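Local coordinates for CTP:phosphocholine Cytidylyltransferase (Streptococcus pneumoniae, PDB 1JYK), which catalyses the transfer of a cytidylyl group from CTP to phosphocholine, yielding CDP-choline and pyrophosphate, at residues A[72-77]-A[92-97]. Numbering follows the deposited sequence.
Sequences NDIIII and YGVRLV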
# COMPACT_ATOMS: atom_id res chain seq x y z
N ASN A 72 3.79 6.67 14.66
CA ASN A 72 4.49 5.57 15.31
C ASN A 72 3.70 4.30 15.55
O ASN A 72 4.25 3.32 16.05
CB ASN A 72 5.08 6.08 16.61
CG ASN A 72 5.91 7.32 16.40
OD1 ASN A 72 6.56 7.46 15.37
ND2 ASN A 72 5.88 8.23 17.37
N ASP A 73 2.42 4.30 15.20
CA ASP A 73 1.60 3.11 15.34
C ASP A 73 1.63 2.48 13.96
O ASP A 73 0.83 2.81 13.09
CB ASP A 73 0.17 3.47 15.73
CG ASP A 73 -0.71 2.25 15.89
OD1 ASP A 73 -0.22 1.12 15.70
OD2 ASP A 73 -1.90 2.42 16.22
N ILE A 74 2.59 1.57 13.78
CA ILE A 74 2.79 0.90 12.51
C ILE A 74 2.55 -0.61 12.58
O ILE A 74 3.13 -1.31 13.42
CB ILE A 74 4.22 1.18 11.99
CG1 ILE A 74 4.41 2.70 11.84
CG2 ILE A 74 4.48 0.45 10.68
CD1 ILE A 74 5.85 3.13 11.77
N ILE A 75 1.68 -1.09 11.70
CA ILE A 75 1.33 -2.50 11.62
C ILE A 75 1.81 -3.05 10.28
O ILE A 75 1.50 -2.48 9.23
CB ILE A 75 -0.20 -2.71 11.74
CG1 ILE A 75 -0.72 -2.06 13.02
CG2 ILE A 75 -0.53 -4.20 11.73
CD1 ILE A 75 -2.24 -1.98 13.12
N ILE A 76 2.56 -4.14 10.31
CA ILE A 76 3.06 -4.73 9.09
C ILE A 76 2.45 -6.11 8.88
O ILE A 76 2.53 -6.97 9.76
CB ILE A 76 4.59 -4.86 9.11
CG1 ILE A 76 5.22 -3.51 9.46
CG2 ILE A 76 5.10 -5.37 7.76
CD1 ILE A 76 6.73 -3.54 9.51
N ILE A 77 1.81 -6.31 7.73
CA ILE A 77 1.23 -7.60 7.40
C ILE A 77 2.34 -8.45 6.79
O ILE A 77 2.88 -8.11 5.73
CB ILE A 77 0.08 -7.46 6.37
CG1 ILE A 77 -0.91 -6.38 6.82
CG2 ILE A 77 -0.62 -8.81 6.22
CD1 ILE A 77 -1.38 -6.52 8.26
N TYR A 92 12.03 -0.71 15.63
CA TYR A 92 11.11 0.41 15.40
C TYR A 92 9.84 0.44 16.24
O TYR A 92 9.12 1.45 16.23
CB TYR A 92 10.71 0.48 13.93
CG TYR A 92 11.86 0.68 12.98
CD1 TYR A 92 12.24 -0.34 12.11
CD2 TYR A 92 12.52 1.90 12.90
CE1 TYR A 92 13.26 -0.15 11.19
CE2 TYR A 92 13.55 2.10 11.98
CZ TYR A 92 13.91 1.07 11.13
OH TYR A 92 14.88 1.26 10.18
N GLY A 93 9.54 -0.66 16.93
CA GLY A 93 8.33 -0.70 17.72
C GLY A 93 7.10 -1.03 16.89
O GLY A 93 5.96 -0.75 17.30
N VAL A 94 7.31 -1.63 15.72
CA VAL A 94 6.18 -1.99 14.85
C VAL A 94 5.49 -3.25 15.34
O VAL A 94 6.05 -4.02 16.13
CB VAL A 94 6.64 -2.22 13.40
CG1 VAL A 94 7.35 -0.98 12.87
CG2 VAL A 94 7.54 -3.45 13.32
N ARG A 95 4.27 -3.46 14.86
CA ARG A 95 3.52 -4.66 15.21
C ARG A 95 3.47 -5.52 13.96
O ARG A 95 3.27 -4.99 12.86
CB ARG A 95 2.10 -4.31 15.65
CG ARG A 95 1.97 -3.85 17.10
CD ARG A 95 0.50 -3.82 17.52
NE ARG A 95 -0.22 -2.72 16.88
CZ ARG A 95 -1.54 -2.54 16.97
NH1 ARG A 95 -2.28 -3.38 17.68
NH2 ARG A 95 -2.11 -1.51 16.36
N LEU A 96 3.66 -6.82 14.10
CA LEU A 96 3.62 -7.71 12.95
C LEU A 96 2.36 -8.56 13.01
O LEU A 96 2.01 -9.07 14.07
CB LEU A 96 4.85 -8.62 12.92
CG LEU A 96 6.23 -7.94 12.97
CD1 LEU A 96 7.33 -9.00 12.92
CD2 LEU A 96 6.38 -6.98 11.80
N VAL A 97 1.66 -8.67 11.88
CA VAL A 97 0.44 -9.48 11.81
C VAL A 97 0.62 -10.53 10.71
O VAL A 97 0.80 -10.20 9.53
CB VAL A 97 -0.79 -8.61 11.50
CG1 VAL A 97 -2.04 -9.48 11.40
CG2 VAL A 97 -0.97 -7.58 12.59
O HOH W 1 3.92 0.36 16.29
O HOH W 2 6.40 2.05 15.33
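Just ahead of its strand, Val94 fits between the side chains of Ile74 and Ile76, on the side where Leu96 also lies. Its two methyls divide the work: CG1 rests against CG2 of Ile74 at 3.9 Å, while CG2 reaches CD1 of Ile76, whose extended ethyl arm (chi2 180°) carries that methyl back along the strand to Val94. The flank of Ile76 is taken by Leu96, with CD2 of the leucine meeting CB of the isoleucine at 3.9 Å. Leu88 of helix 87-92 touches both Val94 and Ile76 and so covers this face.

On the other face, CG2 of Val97 abuts CG2 of Ile75 at 3.5 Å, and CD1 of Ile77 approaches CB of Val97 with the two side chains side by side. Arg95 runs alongside Ile75, pointing the same way; bent at chi3 (-71°), it brings its guanidinium past CD1 of Ile75 to Asp73. There NH2 of Arg95 forms a weak hydrogen bond, part of a salt bridge, to OD1 of Asp73 at 3.3 Å; OD1 lies at the guanidinium edge, near its plane, with the carboxylate and guanidinium planes 38° apart. The other oxygen of Asp73 is engaged by Arg25.

Between the strands, nearly straight hydrogen bonds run from Arg95 N to Ile74 O, from Ile76 N to Arg95 O and from Val97 N to Ile76 O. Before this pairing begins, two waters lie between the chains: one accepts from Ile74 N and sits near the carbonyls of Asn72 and Gly93, the other lies between Asn72 O and Tyr92 O. Gly93, with positive phi, ends helix 87-92 and turns the chain into its strand. The result is a beta-alpha-beta unit in which helix 87-92 connects the parallel neighbours 74-78 and 95-98, part of the Rossmann-like nucleotidyltransferase fold.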